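Local coordinates for MTH396 protein (Methanothermobacter thermautotrophicus, PDB 1NXH) that is of unknown function but forms a disulfide-linked, all-helical homodimer and belongs to the EhaM family, probably connected with the energy-converting hydrogenase Eha, at residues Cys66-Leu71 with Asp91-Lys96; His72-Leu77 with Glu111-Gly116; Trp79-Asp82 with Ile86-Val89; Glu22-Pro27 with Pro57-Ala62. One frame throughout, in Å; residues are numbered along the deposited sequence.

Interaction 1 of 4, residues Cys66-Leu71 with Asp91-Lys96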
loop_
_atom_site.group_PDB
_atom_site.type_symbol
_atom_site.label_atom_id
_atom_site.label_comp_id
_atom_site.label_asym_id
_atom_site.label_seq_id
_atom_site.Cartn_x
_atom_site.Cartn_y
_atom_site.Cartn_z
ATOM N N CYS A 66 3.620 8.370 4.986
ATOM C CA CYS A 66 3.236 6.979 4.983
ATOM C C CYS A 66 1.801 6.739 4.552
ATOM O O CYS A 66 1.461 5.662 4.030
ATOM C CB CYS A 66 3.488 6.378 6.358
ATOM S SG CYS A 66 5.247 5.992 6.668
ATOM N N ILE A 67 0.960 7.743 4.758
ATOM C CA ILE A 67 -0.439 7.615 4.378
ATOM C C ILE A 67 -0.596 7.791 2.880
ATOM O O ILE A 67 -1.370 7.078 2.242
ATOM C CB ILE A 67 -1.321 8.651 5.095
ATOM C CG1 ILE A 67 -1.237 8.444 6.616
ATOM C CG2 ILE A 67 -2.758 8.522 4.582
ATOM C CD1 ILE A 67 -1.926 9.506 7.434
ATOM N N ARG A 68 0.138 8.748 2.324
ATOM C CA ARG A 68 0.074 8.987 0.893
ATOM C C ARG A 68 0.442 7.692 0.224
ATOM O O ARG A 68 -0.259 7.233 -0.675
ATOM C CB ARG A 68 1.053 10.070 0.466
ATOM C CG ARG A 68 0.894 11.332 1.253
ATOM C CD ARG A 68 1.498 12.481 0.530
ATOM N NE ARG A 68 0.975 12.584 -0.826
ATOM C CZ ARG A 68 0.678 13.750 -1.394
ATOM N NH1 ARG A 68 0.853 14.876 -0.703
ATOM N NH2 ARG A 68 0.214 13.804 -2.639
ATOM N N GLU A 69 1.541 7.094 0.674
ATOM C CA GLU A 69 1.986 5.830 0.110
ATOM C C GLU A 69 0.843 4.823 0.084
ATOM O O GLU A 69 0.525 4.253 -0.974
ATOM C CB GLU A 69 3.134 5.248 0.922
ATOM C CG GLU A 69 4.479 5.894 0.681
ATOM C CD GLU A 69 5.612 5.064 1.255
ATOM O OE1 GLU A 69 6.743 5.594 1.359
ATOM O OE2 GLU A 69 5.371 3.879 1.595
ATOM N N LYS A 70 0.228 4.611 1.252
ATOM C CA LYS A 70 -0.887 3.674 1.387
ATOM C C LYS A 70 -1.966 4.042 0.362
ATOM O O LYS A 70 -2.442 3.192 -0.393
ATOM C CB LYS A 70 -1.442 3.723 2.826
ATOM C CG LYS A 70 -2.042 2.388 3.327
ATOM C CD LYS A 70 -2.306 2.380 4.853
ATOM C CE LYS A 70 -3.230 1.207 5.335
ATOM N NZ LYS A 70 -2.632 -0.176 5.310
ATOM N N LEU A 71 -2.325 5.320 0.316
ATOM C CA LEU A 71 -3.344 5.787 -0.622
ATOM C C LEU A 71 -2.979 5.465 -2.059
ATOM O O LEU A 71 -3.751 4.849 -2.790
ATOM C CB LEU A 71 -3.550 7.298 -0.478
ATOM C CG LEU A 71 -4.103 7.677 0.894
ATOM C CD1 LEU A 71 -4.134 9.179 1.069
ATOM C CD2 LEU A 71 -5.494 7.061 1.042
ATOM N N ASP A 91 -3.700 15.657 -10.896
ATOM C CA ASP A 91 -4.924 15.119 -10.309
ATOM C C ASP A 91 -4.556 14.220 -9.127
ATOM O O ASP A 91 -5.024 14.420 -7.993
ATOM C CB ASP A 91 -5.701 14.280 -11.334
ATOM C CG ASP A 91 -6.482 15.120 -12.327
ATOM O OD1 ASP A 91 -6.972 14.539 -13.321
ATOM O OD2 ASP A 91 -6.614 16.347 -12.113
ATOM N N ALA A 92 -3.702 13.238 -9.409
ATOM C CA ALA A 92 -3.276 12.267 -8.413
ATOM C C ALA A 92 -2.800 12.880 -7.112
ATOM O O ALA A 92 -3.289 12.536 -6.033
ATOM C CB ALA A 92 -2.183 11.379 -8.995
ATOM N N GLU A 93 -1.845 13.795 -7.218
ATOM C CA GLU A 93 -1.281 14.425 -6.038
ATOM C C GLU A 93 -2.365 15.139 -5.249
ATOM O O GLU A 93 -2.492 14.958 -4.030
ATOM C CB GLU A 93 -0.184 15.404 -6.437
ATOM C CG GLU A 93 0.974 15.443 -5.449
ATOM C CD GLU A 93 1.795 14.158 -5.459
ATOM O OE1 GLU A 93 2.239 13.746 -6.553
ATOM O OE2 GLU A 93 2.004 13.566 -4.377
ATOM N N ALA A 94 -3.156 15.939 -5.954
ATOM C CA ALA A 94 -4.253 16.676 -5.336
ATOM C C ALA A 94 -5.106 15.731 -4.517
ATOM O O ALA A 94 -5.329 15.963 -3.332
ATOM C CB ALA A 94 -5.102 17.325 -6.399
ATOM N N LEU A 95 -5.573 14.666 -5.167
ATOM C CA LEU A 95 -6.414 13.660 -4.530
ATOM C C LEU A 95 -5.786 13.069 -3.276
ATOM O O LEU A 95 -6.452 12.899 -2.238
ATOM C CB LEU A 95 -6.712 12.526 -5.505
ATOM C CG LEU A 95 -7.623 11.435 -4.921
ATOM C CD1 LEU A 95 -8.982 12.041 -4.520
ATOM C CD2 LEU A 95 -7.809 10.319 -5.947
ATOM N N LYS A 96 -4.502 12.743 -3.373
ATOM C CA LYS A 96 -3.810 12.172 -2.231
ATOM C C LYS A 96 -3.749 13.206 -1.113
ATOM O O LYS A 96 -3.841 12.861 0.068
ATOM C CB LYS A 96 -2.411 11.712 -2.649
ATOM C CG LYS A 96 -2.438 10.437 -3.501
ATOM C CD LYS A 96 -1.307 10.385 -4.529
ATOM C CE LYS A 96 0.064 10.188 -3.873
ATOM N NZ LYS A 96 1.178 10.278 -4.870
#
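The guanidinium of Arg-68 has Lys-96 C over one face, 4.3 Å above the plane and offset toward the rim, while Lys-96 CE and Glu-93 CA lie at its edge, in plane. The Glu-93 carboxylate comes in obliquely, its plane turned 40° from that of the guanidinium, and makes a one-pronged salt bridge with Arg-68 NH2 to Glu-93 OE2 at 2.5 Å. Arg-68 gets there through its chain: CB does not aim at helix 89-104, but a bend at chi3 (53°) brings NH2 over, within 3.4 Å of Lys-96 CB. Glu-93 is bent at chi2, and its side chain lies crosswise to that of Arg-68. The same OE2 also takes a weak bond from within its own helix, Lys-96 NZ to Glu-93 OE2 at 3.4 Å. The three residues thus form a salt-bridge network between helices 63-74 and 89-104. Beside it Leu-71 points toward the other helix and rests CD1 on Lys-96 O at 3.8 Å.

The axes of these two short segments pass 10.6 Å apart at 122°. On the same helix as Leu-71, Ile-67 packs on Thr-100, Val-103 and Leu-104. Cys-66 is disulfide-bonded to Cys-78 of the second subunit, so this helix also belongs to the dimer interface. The other arm of Arg-68, NH1, has a salt bridge with Asp-97. Arg-68 NH2 and Lys-96 NZ stand 4.3 Å apart, and the Glu-93 carboxylate probably balances the two positive charges that share its OE2.

Interaction 2 of 4, residues His72-Leu77 with Glu111-Gly116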
loop_
_atom_site.group_PDB
_atom_site.type_symbol
_atom_site.label_atom_id
_atom_site.label_comp_id
_atom_site.label_asym_id
_atom_site.label_seq_id
_atom_site.Cartn_x
_atom_site.Cartn_y
_atom_site.Cartn_z
ATOM N N HIS A 72 -1.792 5.890 -2.456
ATOM C CA HIS A 72 -1.326 5.661 -3.806
ATOM C C HIS A 72 -1.561 4.211 -4.179
ATOM O O HIS A 72 -2.088 3.906 -5.255
ATOM C CB HIS A 72 0.164 5.974 -3.910
ATOM C CG HIS A 72 0.635 6.130 -5.318
ATOM N ND1 HIS A 72 0.345 7.244 -6.078
ATOM C CD2 HIS A 72 1.315 5.286 -6.129
ATOM C CE1 HIS A 72 0.829 7.080 -7.299
ATOM N NE2 HIS A 72 1.419 5.900 -7.357
ATOM N N SER A 73 -1.163 3.327 -3.266
ATOM C CA SER A 73 -1.296 1.893 -3.467
ATOM C C SER A 73 -2.742 1.458 -3.528
ATOM O O SER A 73 -3.207 0.961 -4.548
ATOM C CB SER A 73 -0.619 1.116 -2.351
ATOM O OG SER A 73 -0.945 -0.256 -2.483
ATOM N N ASP A 74 -3.452 1.646 -2.428
ATOM C CA ASP A 74 -4.848 1.263 -2.358
ATOM C C ASP A 74 -5.695 1.787 -3.508
ATOM O O ASP A 74 -6.660 1.130 -3.916
ATOM C CB ASP A 74 -5.434 1.732 -1.037
ATOM C CG ASP A 74 -4.803 1.046 0.130
ATOM O OD1 ASP A 74 -5.142 1.405 1.271
ATOM O OD2 ASP A 74 -3.968 0.138 -0.097
ATOM N N LEU A 75 -5.341 2.964 -4.023
ATOM C CA LEU A 75 -6.081 3.568 -5.125
ATOM C C LEU A 75 -5.536 3.179 -6.492
ATOM O O LEU A 75 -5.710 3.898 -7.467
ATOM C CB LEU A 75 -6.087 5.085 -4.995
ATOM C CG LEU A 75 -6.833 5.635 -3.776
ATOM C CD1 LEU A 75 -6.905 7.159 -3.877
ATOM C CD2 LEU A 75 -8.237 5.054 -3.721
ATOM N N GLN A 76 -4.871 2.036 -6.550
ATOM C CA GLN A 76 -4.333 1.522 -7.800
ATOM C C GLN A 76 -3.695 2.608 -8.666
ATOM O O GLN A 76 -3.858 2.624 -9.903
ATOM C CB GLN A 76 -5.450 0.823 -8.576
ATOM C CG GLN A 76 -6.334 -0.130 -7.729
ATOM C CD GLN A 76 -5.563 -1.283 -7.055
ATOM O OE1 GLN A 76 -4.708 -1.930 -7.676
ATOM N NE2 GLN A 76 -5.884 -1.551 -5.781
ATOM N N LEU A 77 -2.953 3.503 -8.019
ATOM C CA LEU A 77 -2.310 4.581 -8.735
ATOM C C LEU A 77 -1.028 4.195 -9.422
ATOM O O LEU A 77 -0.565 4.904 -10.315
ATOM C CB LEU A 77 -2.083 5.745 -7.800
ATOM C CG LEU A 77 -3.422 6.349 -7.410
ATOM C CD1 LEU A 77 -3.155 7.509 -6.502
ATOM C CD2 LEU A 77 -4.182 6.800 -8.647
ATOM N N GLU A 111 -12.734 4.442 6.202
ATOM C CA GLU A 111 -13.740 5.349 5.690
ATOM C C GLU A 111 -13.158 6.346 4.698
ATOM O O GLU A 111 -13.733 6.556 3.637
ATOM C CB GLU A 111 -14.408 6.073 6.853
ATOM C CG GLU A 111 -15.091 5.119 7.828
ATOM C CD GLU A 111 -15.447 5.781 9.148
ATOM O OE1 GLU A 111 -16.028 6.887 9.112
ATOM O OE2 GLU A 111 -15.150 5.196 10.216
ATOM N N ALA A 112 -12.012 6.940 5.029
ATOM C CA ALA A 112 -11.369 7.928 4.158
ATOM C C ALA A 112 -11.022 7.387 2.765
ATOM O O ALA A 112 -11.184 8.081 1.757
ATOM C CB ALA A 112 -10.115 8.471 4.832
ATOM N N LEU A 113 -10.542 6.150 2.708
ATOM C CA LEU A 113 -10.178 5.534 1.439
ATOM C C LEU A 113 -11.411 5.434 0.536
ATOM O O LEU A 113 -11.329 5.655 -0.676
ATOM C CB LEU A 113 -9.600 4.134 1.682
ATOM C CG LEU A 113 -8.616 3.593 0.640
ATOM C CD1 LEU A 113 -8.337 2.150 0.926
ATOM C CD2 LEU A 113 -9.181 3.721 -0.766
ATOM N N SER A 114 -12.551 5.095 1.134
ATOM C CA SER A 114 -13.796 4.959 0.391
ATOM C C SER A 114 -14.107 6.258 -0.323
ATOM O O SER A 114 -14.435 6.254 -1.509
ATOM C CB SER A 114 -14.936 4.596 1.338
ATOM O OG SER A 114 -14.656 3.380 2.010
ATOM N N GLU A 115 -13.990 7.368 0.399
ATOM C CA GLU A 115 -14.252 8.688 -0.165
ATOM C C GLU A 115 -13.265 8.970 -1.301
ATOM O O GLU A 115 -13.613 9.612 -2.301
ATOM C CB GLU A 115 -14.117 9.761 0.923
ATOM C CG GLU A 115 -15.344 10.647 1.095
ATOM C CD GLU A 115 -15.699 11.415 -0.170
ATOM O OE1 GLU A 115 -14.802 12.085 -0.728
ATOM O OE2 GLU A 115 -16.873 11.356 -0.603
ATOM N N GLY A 116 -12.030 8.489 -1.144
ATOM C CA GLY A 116 -11.014 8.699 -2.168
ATOM C C GLY A 116 -11.334 7.892 -3.418
ATOM O O GLY A 116 -11.037 8.308 -4.555
#
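Asp-74 OD1 is hydrogen-bonded with the hydroxyl of Tyr-109 and meets Leu-113 CD1 at 3.3 Å, placing a carboxylate oxygen beside both a polar and an apolar group of helix 109-124. Asp-74 CB touches the same methyl, Leu-113 CD1, at 3.5 Å. The second methyl of the leucine turns to the next residue: Leu-113 CD2 lies 3.4 Å from Leu-75 CD2, the two leucines running antiparallel, methyl beside methyl. With CG set opposite its backbone N (chi1 -153°), Leu-113 spreads its fork so that one branch serves Asp-74 and the other Leu-75. Leu-75 CD2 also reaches Gly-116 C at 4.2 Å, where the glycine brings helix backbone to the leucine.

The contact sits where helix 63-74 ends in a Schellman motif, with Gln-76 at the C-prime position and positive phi. Its two bonds are Leu-77 N to His-72 O at 2.9 Å and Gln-76 N to Ser-73 O at 2.8 Å. Gln-76 is at the same time the N-cap position of helix 77-83, so one residue serves two helices. Leu-75 leans on Leu-95 of helix 89-104, and Asp-74 packs on Asp-74 of the second subunit. With an alanine at Leu-113, Leu-75 CD2 and Asp-74 CB would probably lose their common apolar cover, opening a gap beside the helix end. No hydrogen bond joins the two segments directly; apolar contact dominates, and Tyr-109 supplies a polar partner for Asp-74 OD1.

Interaction 3 of 4, residues Trp79-Asp82 with Ile86-Val89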
loop_
_atom_site.group_PDB
_atom_site.type_symbol
_atom_site.label_atom_id
_atom_site.label_comp_id
_atom_site.label_asym_id
_atom_site.label_seq_id
_atom_site.Cartn_x
_atom_site.Cartn_y
_atom_site.Cartn_z
ATOM N N TRP A 79 -0.806 1.917 -11.345
ATOM C CA TRP A 79 -1.322 1.651 -12.678
ATOM C C TRP A 79 -1.950 2.857 -13.321
ATOM O O TRP A 79 -1.543 3.291 -14.404
ATOM C CB TRP A 79 -2.362 0.538 -12.623
ATOM C CG TRP A 79 -1.788 -0.771 -12.271
ATOM C CD1 TRP A 79 -1.748 -1.348 -11.036
ATOM C CD2 TRP A 79 -1.113 -1.662 -13.157
ATOM N NE1 TRP A 79 -1.081 -2.555 -11.097
ATOM C CE2 TRP A 79 -0.681 -2.769 -12.391
ATOM C CE3 TRP A 79 -0.829 -1.633 -14.530
ATOM C CZ2 TRP A 79 0.019 -3.837 -12.948
ATOM C CZ3 TRP A 79 -0.135 -2.692 -15.088
ATOM C CH2 TRP A 79 0.283 -3.784 -14.297
ATOM N N LEU A 80 -2.958 3.390 -12.652
ATOM C CA LEU A 80 -3.653 4.533 -13.189
ATOM C C LEU A 80 -2.748 5.685 -13.572
ATOM O O LEU A 80 -3.075 6.458 -14.458
ATOM C CB LEU A 80 -4.705 5.002 -12.194
ATOM C CG LEU A 80 -6.059 4.345 -12.419
ATOM C CD1 LEU A 80 -5.883 2.973 -13.017
ATOM C CD2 LEU A 80 -6.795 4.269 -11.102
ATOM N N VAL A 81 -1.602 5.804 -12.922
ATOM C CA VAL A 81 -0.728 6.905 -13.239
ATOM C C VAL A 81 0.616 6.471 -13.790
ATOM O O VAL A 81 0.856 6.541 -15.005
ATOM C CB VAL A 81 -0.550 7.776 -12.001
ATOM C CG1 VAL A 81 0.362 8.954 -12.293
ATOM C CG2 VAL A 81 -1.930 8.269 -11.541
ATOM N N ASP A 82 1.486 5.996 -12.912
ATOM C CA ASP A 82 2.821 5.587 -13.321
ATOM C C ASP A 82 2.859 4.734 -14.590
ATOM O O ASP A 82 3.749 4.896 -15.430
ATOM C CB ASP A 82 3.501 4.832 -12.175
ATOM C CG ASP A 82 3.323 5.525 -10.813
ATOM O OD1 ASP A 82 3.956 5.070 -9.829
ATOM O OD2 ASP A 82 2.552 6.510 -10.713
ATOM N N ILE A 86 -3.709 7.141 -17.093
ATOM C CA ILE A 86 -5.122 7.442 -17.249
ATOM C C ILE A 86 -5.447 8.682 -16.409
ATOM O O ILE A 86 -6.424 9.396 -16.668
ATOM C CB ILE A 86 -5.968 6.282 -16.726
ATOM C CG1 ILE A 86 -5.756 5.053 -17.597
ATOM C CG2 ILE A 86 -7.425 6.679 -16.656
ATOM C CD1 ILE A 86 -6.432 3.819 -17.038
ATOM N N ILE A 87 -4.627 8.921 -15.387
ATOM C CA ILE A 87 -4.812 10.072 -14.501
ATOM C C ILE A 87 -3.580 10.976 -14.358
ATOM O O ILE A 87 -2.470 10.520 -14.088
ATOM C CB ILE A 87 -5.286 9.611 -13.124
ATOM C CG1 ILE A 87 -6.744 9.169 -13.254
ATOM C CG2 ILE A 87 -5.094 10.723 -12.100
ATOM C CD1 ILE A 87 -7.376 8.751 -11.979
ATOM N N SER A 88 -3.794 12.268 -14.545
ATOM C CA SER A 88 -2.705 13.215 -14.464
ATOM C C SER A 88 -2.082 13.174 -13.098
ATOM O O SER A 88 -2.762 12.908 -12.102
ATOM C CB SER A 88 -3.203 14.628 -14.724
ATOM O OG SER A 88 -4.049 15.044 -13.672
ATOM N N VAL A 89 -0.782 13.443 -13.062
ATOM C CA VAL A 89 -0.054 13.468 -11.800
ATOM C C VAL A 89 -0.676 14.545 -10.925
ATOM O O VAL A 89 -0.881 14.360 -9.725
ATOM C CB VAL A 89 1.444 13.818 -11.994
ATOM C CG1 VAL A 89 2.063 14.139 -10.651
ATOM C CG2 VAL A 89 2.198 12.645 -12.637
#
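Val-81 CB starts 3.9 Å from Ile-87 O, across the short loop of a helix-loop-helix connection that leads from helix 77-83 into helix 89-104. From there its methyls divide the work. CG2 runs over Ile-87, meeting that residue's O at 3.4 Å and, from Val-81 CG2 to Ile-87 CB, closing an apolar contact of 3.9 Å. CG1, which lies opposite the backbone N (chi1 -180°), swings instead toward the start of the next helix, and Val-81 CG1 finds Val-89 CG2 at 4.1 Å. The valine side chain sits roughly square to those of both Ile-87 and Val-89, and it touches both the loop and the first residue of the helix that follows.

A wider pi-type turn at 79-82 precedes this loop. Farther along the loop, Ser-88 is the N-cap of helix 89-104, its OG bonded to Asp-91 N. The side chains of Leu-80, Ile-86 and Ile-87 belong to a larger apolar patch: Leu-80 and Ile-87 lie on Leu-120, Ile-86 and Ile-87 on Leu-124, all of helix 109-124. Ile-86 also packs on Leu-43 of the second subunit. At their ends Leu-80 CD1 and Ile-86 CD1 come within 4.1 Å, a third apolar pair. The backbone fastens the connection through one carbonyl oxygen that accepts twice: Ile-86 N gives a weak, strongly bent bond to Leu-80 O, whereas Ile-87 N reaches Leu-80 O at 3.1 Å with an N-H...O angle of 151°, the donor tilted 30° from the carbonyl plane.

Interaction 4 of 4, residues Glu22-Pro27 with Pro57-Ala62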
loop_
_atom_site.group_PDB
_atom_site.type_symbol
_atom_site.label_atom_id
_atom_site.label_comp_id
_atom_site.label_asym_id
_atom_site.label_seq_id
_atom_site.Cartn_x
_atom_site.Cartn_y
_atom_site.Cartn_z
ATOM N N GLU A 22 -2.093 5.020 21.519
ATOM C CA GLU A 22 -3.102 5.500 20.599
ATOM C C GLU A 22 -2.645 5.748 19.168
ATOM O O GLU A 22 -3.424 5.581 18.238
ATOM C CB GLU A 22 -3.701 6.784 21.158
ATOM C CG GLU A 22 -4.712 6.561 22.240
ATOM C CD GLU A 22 -6.016 6.053 21.674
ATOM O OE1 GLU A 22 -5.999 5.002 20.994
ATOM O OE2 GLU A 22 -7.054 6.708 21.902
ATOM N N ASP A 23 -1.388 6.147 18.995
ATOM C CA ASP A 23 -0.860 6.465 17.670
ATOM C C ASP A 23 0.018 5.402 17.017
ATOM O O ASP A 23 0.247 5.433 15.806
ATOM C CB ASP A 23 -0.044 7.762 17.740
ATOM C CG ASP A 23 -0.863 8.944 18.200
ATOM O OD1 ASP A 23 -0.320 10.069 18.215
ATOM O OD2 ASP A 23 -2.045 8.747 18.547
ATOM N N VAL A 24 0.491 4.450 17.805
ATOM C CA VAL A 24 1.405 3.462 17.275
ATOM C C VAL A 24 1.103 2.017 17.609
ATOM O O VAL A 24 0.738 1.226 16.743
ATOM C CB VAL A 24 2.820 3.752 17.794
ATOM C CG1 VAL A 24 3.833 2.901 17.052
ATOM C CG2 VAL A 24 3.118 5.247 17.682
ATOM N N VAL A 25 1.287 1.674 18.876
ATOM C CA VAL A 25 1.089 0.309 19.347
ATOM C C VAL A 25 -0.261 -0.294 18.964
ATOM O O VAL A 25 -0.332 -1.419 18.462
ATOM C CB VAL A 25 1.266 0.233 20.887
ATOM C CG1 VAL A 25 2.302 -0.843 21.239
ATOM C CG2 VAL A 25 1.696 1.606 21.444
ATOM N N LYS A 26 -1.323 0.467 19.199
ATOM C CA LYS A 26 -2.682 0.029 18.901
ATOM C C LYS A 26 -2.946 0.104 17.397
ATOM O O LYS A 26 -3.252 -0.905 16.763
ATOM C CB LYS A 26 -3.664 0.915 19.676
ATOM C CG LYS A 26 -5.121 0.518 19.623
ATOM C CD LYS A 26 -5.960 1.447 20.512
ATOM C CE LYS A 26 -5.521 1.404 21.977
ATOM N NZ LYS A 26 -6.384 2.246 22.852
ATOM N N PRO A 27 -2.820 1.304 16.806
ATOM C CA PRO A 27 -3.042 1.503 15.371
ATOM C C PRO A 27 -2.409 0.413 14.492
ATOM O O PRO A 27 -3.042 -0.076 13.561
ATOM C CB PRO A 27 -2.421 2.872 15.123
ATOM C CG PRO A 27 -2.744 3.589 16.380
ATOM C CD PRO A 27 -2.391 2.568 17.436
ATOM N N PRO A 57 8.151 11.674 17.813
ATOM C CA PRO A 57 8.253 12.860 16.958
ATOM C C PRO A 57 8.491 12.422 15.510
ATOM O O PRO A 57 7.779 12.840 14.588
ATOM C CB PRO A 57 9.473 13.595 17.518
ATOM C CG PRO A 57 9.493 13.212 18.937
ATOM C CD PRO A 57 9.105 11.741 18.933
ATOM N N ARG A 58 9.503 11.573 15.334
ATOM C CA ARG A 58 9.885 11.070 14.026
ATOM C C ARG A 58 8.695 10.413 13.384
ATOM O O ARG A 58 8.502 10.481 12.170
ATOM C CB ARG A 58 11.015 10.062 14.159
ATOM C CG ARG A 58 11.764 9.856 12.883
ATOM C CD ARG A 58 13.035 9.122 13.158
ATOM N NE ARG A 58 12.823 7.686 13.281
ATOM C CZ ARG A 58 13.354 6.931 14.242
ATOM N NH1 ARG A 58 14.125 7.479 15.179
ATOM N NH2 ARG A 58 13.141 5.616 14.254
ATOM N N PHE A 59 7.888 9.780 14.220
ATOM C CA PHE A 59 6.693 9.094 13.761
ATOM C C PHE A 59 5.629 10.082 13.287
ATOM O O PHE A 59 4.982 9.862 12.267
ATOM C CB PHE A 59 6.130 8.244 14.887
ATOM C CG PHE A 59 4.940 7.435 14.488
ATOM C CD1 PHE A 59 5.055 6.066 14.283
ATOM C CD2 PHE A 59 3.691 8.041 14.321
ATOM C CE1 PHE A 59 3.939 5.303 13.919
ATOM C CE2 PHE A 59 2.556 7.284 13.952
ATOM C CZ PHE A 59 2.683 5.915 13.752
ATOM N N GLU A 60 5.447 11.168 14.031
ATOM C CA GLU A 60 4.457 12.166 13.660
ATOM C C GLU A 60 4.801 12.871 12.367
ATOM O O GLU A 60 3.905 13.255 11.613
ATOM C CB GLU A 60 4.293 13.208 14.767
ATOM C CG GLU A 60 3.370 12.764 15.881
ATOM C CD GLU A 60 2.169 11.974 15.356
ATOM O OE1 GLU A 60 2.325 10.754 15.109
ATOM O OE2 GLU A 60 1.075 12.567 15.174
ATOM N N SER A 61 6.093 13.030 12.097
ATOM C CA SER A 61 6.509 13.726 10.883
ATOM C C SER A 61 6.482 12.859 9.641
ATOM O O SER A 61 6.720 13.344 8.544
ATOM C CB SER A 61 7.908 14.321 11.051
ATOM O OG SER A 61 8.881 13.297 11.126
ATOM N N ALA A 62 6.189 11.579 9.804
ATOM C CA ALA A 62 6.146 10.691 8.651
ATOM C C ALA A 62 4.751 10.146 8.444
ATOM O O ALA A 62 4.429 9.626 7.376
ATOM C CB ALA A 62 7.119 9.555 8.830
#
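A CH-pi contact between Val-24 of helix 18-25 and the ring of Phe-59 on helix 49-60 joins two helices of the N-terminal half of the chain. Val-24 CG2 stands above the middle of the ring, 3.9 Å from its centroid and only 12° off the ring normal. The second methyl adds to it at the rim, Val-24 CG1 meeting Phe-59 CE1 at 3.9 Å. Phe-59 stretches across because its CG lies opposite the backbone N (chi1 -177°), and ring and valine reach toward one another from their two helices. The far end of the ring approaches the backbone just before Val-24, Phe-59 CZ lying 3.2 Å from Asp-23 O, obliquely to the ring.

The contact is part of an all-helical fold that is completed across a dimer: the Phe-59 ring stacks with Trp-79 of the second subunit, and Arg-58 NH2 is hydrogen-bonded to Val-83 O of that subunit. The next residue after Val-24, Val-25, packs on Phe-39, Gln-40 and Leu-43 of helix 36-46. An alanine in place of Phe-59 would probably leave the methyls of Val-24 without the ring they cover and take from Trp-79 of the second subunit its stacking mate.

Beside the ring two acids come close, with Asp-23 OD1 and Glu-60 OE1 4.1 Å apart and their carboxylate planes 33° askew, a pairing likely to be mildly unfavourable unless solvent or cations screen it. Glu-60 is bent at chi2, and its OE1 lies at the edge of the Phe-59 ring, in the ring plane.

Overall arrangement
From the N terminus, interaction 4 closes first, tying helix 18-25 to helix 49-60 before the others open. Helix 63-74 then starts interaction 1 with 66-71 and interaction 2 with 72-77. Interaction 3 opens on helix 77-83 and closes in the loop before helix 89-104, nested inside the loops of both. Helix 89-104 next closes interaction 1 and helix 109-124 closes interaction 2, so these two cross along the chain. They also touch, Lys-96 packing on His-72 and Leu-77, while Ala-92 packs on Val-81 and Ile-87 of interaction 3. Interactions 1 to 3 thus bind the C-terminal helices into one cluster; interaction 4 lies apart, its centre about 30 Å from that of interaction 3.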